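Local coordinates for zinc-binding protein TroA (Treponema pallidum, PDB 1K0F) that binds zinc with high affinity and specificity in the periplasm and delivers it to the membrane permease of the TroABC import system, at residues K145-A148 and Y149-K153; V264-N267 and I268-V272. All coordinates share one frame; numbering follows the deposited sequence.

Contact 1 and contact 2 are short runs of two different helices, 129-156 and 260-273, which pack together with the two contact centres about 10 Å apart; within each, the paired side chains are one turn apart. In contact 1, K145, R151 and R152 are exposed, while the acid of its salt bridge, D147, is buried. Contact 2 lies closer to the centre of the chain and has no fully exposed residue; its signature is a histidine ring against a threonine, on the side toward strand 240-245. The helices meet where CE2 of Y149 touches CG2 of I268 (3.4 Å) and CG1 of V150 touches CD1 of I268. A short, probable hydrogen bond from Y149 OH to D269 OD1 (2.5 Å) borders this apolar seam.

Contact 1: K145-A148 and Y149-K153; sequences KLDA and YVRRK
L146 and V150 meet one turn apart on helix 129-156, the long backbone helix that links the two lobes in this family of metal-binding proteins. CD1 of L146 lies 3.6 Å from CG2 of V150, the two side chains running alongside each other and leaning the same way. V150 carries CG1 anti to its N (chi1 177°), which leaves CG2 to face the preceding turn. Branched aliphatic residues suit this buried flank: L146 also packs on Y260 and V107, V150 on F174 and Y178.

A second i to i+4 pair, D147 with R151, forms a rather long salt bridge, OD2 of D147 to NH1 of R151 at 3.4 Å. The oxygen comes to the guanidinium edge near its plane, but the carboxylate is turned 51° from that plane, and OD1 stays farther off. OD1 instead bonds to the hydroxyl of Y178 on helix 172-178, which helps to fix the carboxylate's rotation. At this distance the exposed R151 probably offsets only part of the charge of the buried D147.

Behind these side chains run the helical bonds, among them Y149 N to K145 O at 2.7 Å and V150 N to L146 O at 2.9 Å. The bond from R151 N to D147 O is bent (137°), and the same N also makes a weak bond to A148 O. One residue on, R152 N points almost straight at A148 O, 2.8 Å away.

Contact 2: V264-N267 and I268-V272; sequences VTHN and IDTIV
The imidazole of H266 has the hydroxyl of T270 over one face: OG1 stands 3.0 Å above the ring plane, displaced toward the rim and nearest to CE1. CB of T270 follows it over the same ring, 4.2 Å from the centroid and 22° off the normal, a CH-pi contact between side chains one helical turn apart. At the ring's edge, in its plane, lies OD1 of N267, and F246 adds an edge-to-face stack. NE2 bonds to the carbonyl of E244, which helps to hold the ring's rotation.

Threonine suits this place because its hydroxyl can also serve the backbone. With OG1 beside its own N (chi1 -69°), T270 returns OG1 to H266 O at 3.0 Å, while T270 N reaches the same oxygen at 2.8 Å. The two donors approach from opposite faces of the carbonyl plane.

Alongside, the methyl CG2 of T265 lies near the carboxylate of D269, the probable partner of Y149, whose exact place is doubtful because the model is too tight there; T265 OG1 bonds back to V261 O. CG1 of I271 rests 3.2 Å from N267 O, the acceptor for I271 N.

The buried amide of N267 is held through OD1 by F246 N and touches F105 and F171, about 9 Å from the side chains of the zinc-binding residues H168 and D248, whose site is empty in this zinc-free structure. Helix 260-273 is thus sandwiched: H266, N267, T270 and I271 lean on L245 of strand 240-245, T270 and I271 also on F215 of strand 213-217, while V264 and I268 face helix 129-156.

Contact 1: K145-A148 and Y149-K153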
loop_
_atom_site.group_PDB
_atom_site.type_symbol
_atom_site.label_atom_id
_atom_site.label_comp_id
_atom_site.label_asym_id
_atom_site.label_seq_id
_atom_site.Cartn_x
_atom_site.Cartn_y
_atom_site.Cartn_z
ATOM N N LYS A 145 12.222 5.443 -11.357
ATOM C CA LYS A 145 13.187 4.357 -11.329
ATOM C C LYS A 145 12.512 3.153 -10.679
ATOM O O LYS A 145 12.675 2.023 -11.132
ATOM C CB LYS A 145 14.424 4.753 -10.522
ATOM C CG LYS A 145 15.613 5.192 -11.362
ATOM C CD LYS A 145 16.662 5.906 -10.502
ATOM C CE LYS A 145 16.704 7.413 -10.770
ATOM N NZ LYS A 145 15.450 7.917 -11.424
ATOM N N LEU A 146 11.735 3.406 -9.625
ATOM C CA LEU A 146 11.045 2.336 -8.897
ATOM C C LEU A 146 10.063 1.583 -9.784
ATOM O O LEU A 146 10.047 0.347 -9.809
ATOM C CB LEU A 146 10.299 2.899 -7.676
ATOM C CG LEU A 146 9.496 1.900 -6.821
ATOM C CD1 LEU A 146 10.299 0.628 -6.601
ATOM C CD2 LEU A 146 9.149 2.526 -5.484
ATOM N N ASP A 147 9.234 2.320 -10.506
ATOM C CA ASP A 147 8.283 1.668 -11.377
ATOM C C ASP A 147 9.038 0.869 -12.429
ATOM O O ASP A 147 8.655 -0.249 -12.773
ATOM C CB ASP A 147 7.393 2.689 -12.068
ATOM C CG ASP A 147 6.416 2.038 -13.005
ATOM O OD1 ASP A 147 5.290 1.718 -12.566
ATOM O OD2 ASP A 147 6.785 1.840 -14.181
ATOM N N ALA A 148 10.117 1.448 -12.939
ATOM C CA ALA A 148 10.916 0.788 -13.959
ATOM C C ALA A 148 11.452 -0.518 -13.412
ATOM O O ALA A 148 11.242 -1.581 -13.993
ATOM C CB ALA A 148 12.061 1.688 -14.384
ATOM N N TYR A 149 12.137 -0.414 -12.280
ATOM C CA TYR A 149 12.744 -1.549 -11.599
ATOM C C TYR A 149 11.740 -2.672 -11.373
ATOM O O TYR A 149 12.003 -3.819 -11.718
ATOM C CB TYR A 149 13.328 -1.070 -10.267
ATOM C CG TYR A 149 13.879 -2.149 -9.356
ATOM C CD1 TYR A 149 15.227 -2.514 -9.409
ATOM C CD2 TYR A 149 13.068 -2.761 -8.395
ATOM C CE1 TYR A 149 15.755 -3.454 -8.524
ATOM C CE2 TYR A 149 13.588 -3.701 -7.507
ATOM C CZ TYR A 149 14.928 -4.039 -7.576
ATOM O OH TYR A 149 15.451 -4.944 -6.681
ATOM N N VAL A 150 10.587 -2.334 -10.804
ATOM C CA VAL A 150 9.554 -3.326 -10.525
ATOM C C VAL A 150 9.055 -4.003 -11.792
ATOM O O VAL A 150 8.579 -5.136 -11.751
ATOM C CB VAL A 150 8.354 -2.699 -9.790
ATOM C CG1 VAL A 150 7.267 -3.746 -9.575
ATOM C CG2 VAL A 150 8.812 -2.125 -8.453
ATOM N N ARG A 151 9.138 -3.305 -12.919
ATOM C CA ARG A 151 8.705 -3.910 -14.166
ATOM C C ARG A 151 9.842 -4.798 -14.646
ATOM O O ARG A 151 9.631 -5.967 -14.956
ATOM C CB ARG A 151 8.378 -2.854 -15.222
ATOM C CG ARG A 151 7.423 -3.384 -16.296
ATOM C CD ARG A 151 6.856 -2.273 -17.181
ATOM N NE ARG A 151 5.397 -2.316 -17.266
ATOM C CZ ARG A 151 4.599 -1.355 -16.809
ATOM N NH1 ARG A 151 5.114 -0.273 -16.233
ATOM N NH2 ARG A 151 3.282 -1.470 -16.928
ATOM N N ARG A 152 11.049 -4.240 -14.700
ATOM C CA ARG A 152 12.215 -5.006 -15.111
ATOM C C ARG A 152 12.172 -6.286 -14.293
ATOM O O ARG A 152 12.012 -7.379 -14.833
ATOM C CB ARG A 152 13.498 -4.229 -14.800
ATOM C CG ARG A 152 14.783 -5.062 -14.873
ATOM C CD ARG A 152 16.027 -4.191 -14.714
ATOM N NE ARG A 152 15.769 -3.025 -13.871
ATOM C CZ ARG A 152 16.630 -2.031 -13.675
ATOM N NH1 ARG A 152 17.820 -2.046 -14.262
ATOM N NH2 ARG A 152 16.305 -1.019 -12.886
ATOM N N LYS A 153 12.296 -6.124 -12.979
ATOM C CA LYS A 153 12.257 -7.233 -12.033
ATOM C C LYS A 153 11.152 -8.233 -12.373
ATOM O O LYS A 153 11.411 -9.418 -12.571
ATOM C CB LYS A 153 12.046 -6.698 -10.617
ATOM C CG LYS A 153 13.325 -6.572 -9.826
ATOM C CD LYS A 153 13.786 -7.931 -9.346
ATOM C CE LYS A 153 15.034 -7.823 -8.495
ATOM N NZ LYS A 153 15.218 -9.033 -7.642
#

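Contact 2: V264-N267 and I268-V272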
loop_
_atom_site.group_PDB
_atom_site.type_symbol
_atom_site.label_atom_id
_atom_site.label_comp_id
_atom_site.label_asym_id
_atom_site.label_seq_id
_atom_site.Cartn_x
_atom_site.Cartn_y
_atom_site.Cartn_z
ATOM N N VAL A 264 8.439 -1.210 -1.503
ATOM C CA VAL A 264 8.086 -1.831 -2.779
ATOM C C VAL A 264 9.260 -2.630 -3.358
ATOM O O VAL A 264 9.067 -3.645 -4.042
ATOM C CB VAL A 264 7.642 -0.766 -3.805
ATOM C CG1 VAL A 264 7.382 -1.414 -5.145
ATOM C CG2 VAL A 264 6.399 -0.061 -3.304
ATOM N N THR A 265 10.479 -2.170 -3.085
ATOM C CA THR A 265 11.643 -2.870 -3.578
ATOM C C THR A 265 11.666 -4.187 -2.858
ATOM O O THR A 265 11.945 -5.224 -3.452
ATOM C CB THR A 265 12.939 -2.117 -3.273
ATOM O OG1 THR A 265 13.008 -0.951 -4.100
ATOM C CG2 THR A 265 14.132 -2.995 -3.575
ATOM N N HIS A 266 11.362 -4.146 -1.568
ATOM C CA HIS A 266 11.348 -5.360 -0.783
ATOM C C HIS A 266 10.334 -6.303 -1.382
ATOM O O HIS A 266 10.581 -7.500 -1.514
ATOM C CB HIS A 266 10.933 -5.095 0.657
ATOM C CG HIS A 266 10.314 -6.286 1.322
ATOM N ND1 HIS A 266 11.043 -7.177 2.077
ATOM C CD2 HIS A 266 9.059 -6.789 1.249
ATOM C CE1 HIS A 266 10.259 -8.174 2.448
ATOM N NE2 HIS A 266 9.056 -7.964 1.952
ATOM N N ASN A 267 9.182 -5.750 -1.731
ATOM C CA ASN A 267 8.101 -6.550 -2.286
ATOM C C ASN A 267 8.524 -7.346 -3.514
ATOM O O ASN A 267 8.591 -8.571 -3.461
ATOM C CB ASN A 267 6.895 -5.650 -2.593
ATOM C CG ASN A 267 5.953 -5.491 -1.382
ATOM O OD1 ASN A 267 6.288 -5.867 -0.252
ATOM N ND2 ASN A 267 4.773 -4.930 -1.625
ATOM N N ILE A 268 8.817 -6.659 -4.617
ATOM C CA ILE A 268 9.238 -7.331 -5.848
ATOM C C ILE A 268 10.467 -8.204 -5.630
ATOM O O ILE A 268 10.582 -9.286 -6.208
ATOM C CB ILE A 268 9.545 -6.308 -6.978
ATOM C CG1 ILE A 268 9.221 -6.934 -8.325
ATOM C CG2 ILE A 268 11.012 -5.885 -6.960
ATOM C CD1 ILE A 268 7.756 -7.108 -8.543
ATOM N N ASP A 269 11.392 -7.749 -4.795
ATOM C CA ASP A 269 12.575 -8.548 -4.548
ATOM C C ASP A 269 12.064 -9.860 -3.991
ATOM O O ASP A 269 12.097 -10.883 -4.657
ATOM C CB ASP A 269 13.487 -7.851 -3.531
ATOM C CG ASP A 269 14.292 -6.727 -4.152
ATOM O OD1 ASP A 269 13.897 -6.244 -5.226
ATOM O OD2 ASP A 269 15.316 -6.324 -3.559
ATOM N N THR A 270 11.556 -9.807 -2.766
ATOM C CA THR A 270 11.034 -10.985 -2.084
ATOM C C THR A 270 10.205 -11.909 -2.967
ATOM O O THR A 270 10.399 -13.127 -2.963
ATOM C CB THR A 270 10.173 -10.562 -0.886
ATOM O OG1 THR A 270 11.021 -9.988 0.116
ATOM C CG2 THR A 270 9.427 -11.759 -0.304
ATOM N N ILE A 271 9.293 -11.324 -3.737
ATOM C CA ILE A 271 8.405 -12.103 -4.590
ATOM C C ILE A 271 9.104 -12.870 -5.701
ATOM O O ILE A 271 9.128 -14.103 -5.681
ATOM C CB ILE A 271 7.303 -11.215 -5.197
ATOM C CG1 ILE A 271 6.354 -10.747 -4.091
ATOM C CG2 ILE A 271 6.512 -11.990 -6.255
ATOM C CD1 ILE A 271 5.355 -9.735 -4.554
ATOM N N VAL A 272 9.653 -12.151 -6.675
ATOM C CA VAL A 272 10.354 -12.810 -7.773
ATOM C C VAL A 272 11.390 -13.776 -7.185
ATOM O O VAL A 272 11.488 -14.930 -7.609
ATOM C CB VAL A 272 11.054 -11.784 -8.719
ATOM C CG1 VAL A 272 10.019 -10.894 -9.372
ATOM C CG2 VAL A 272 12.060 -10.950 -7.957
#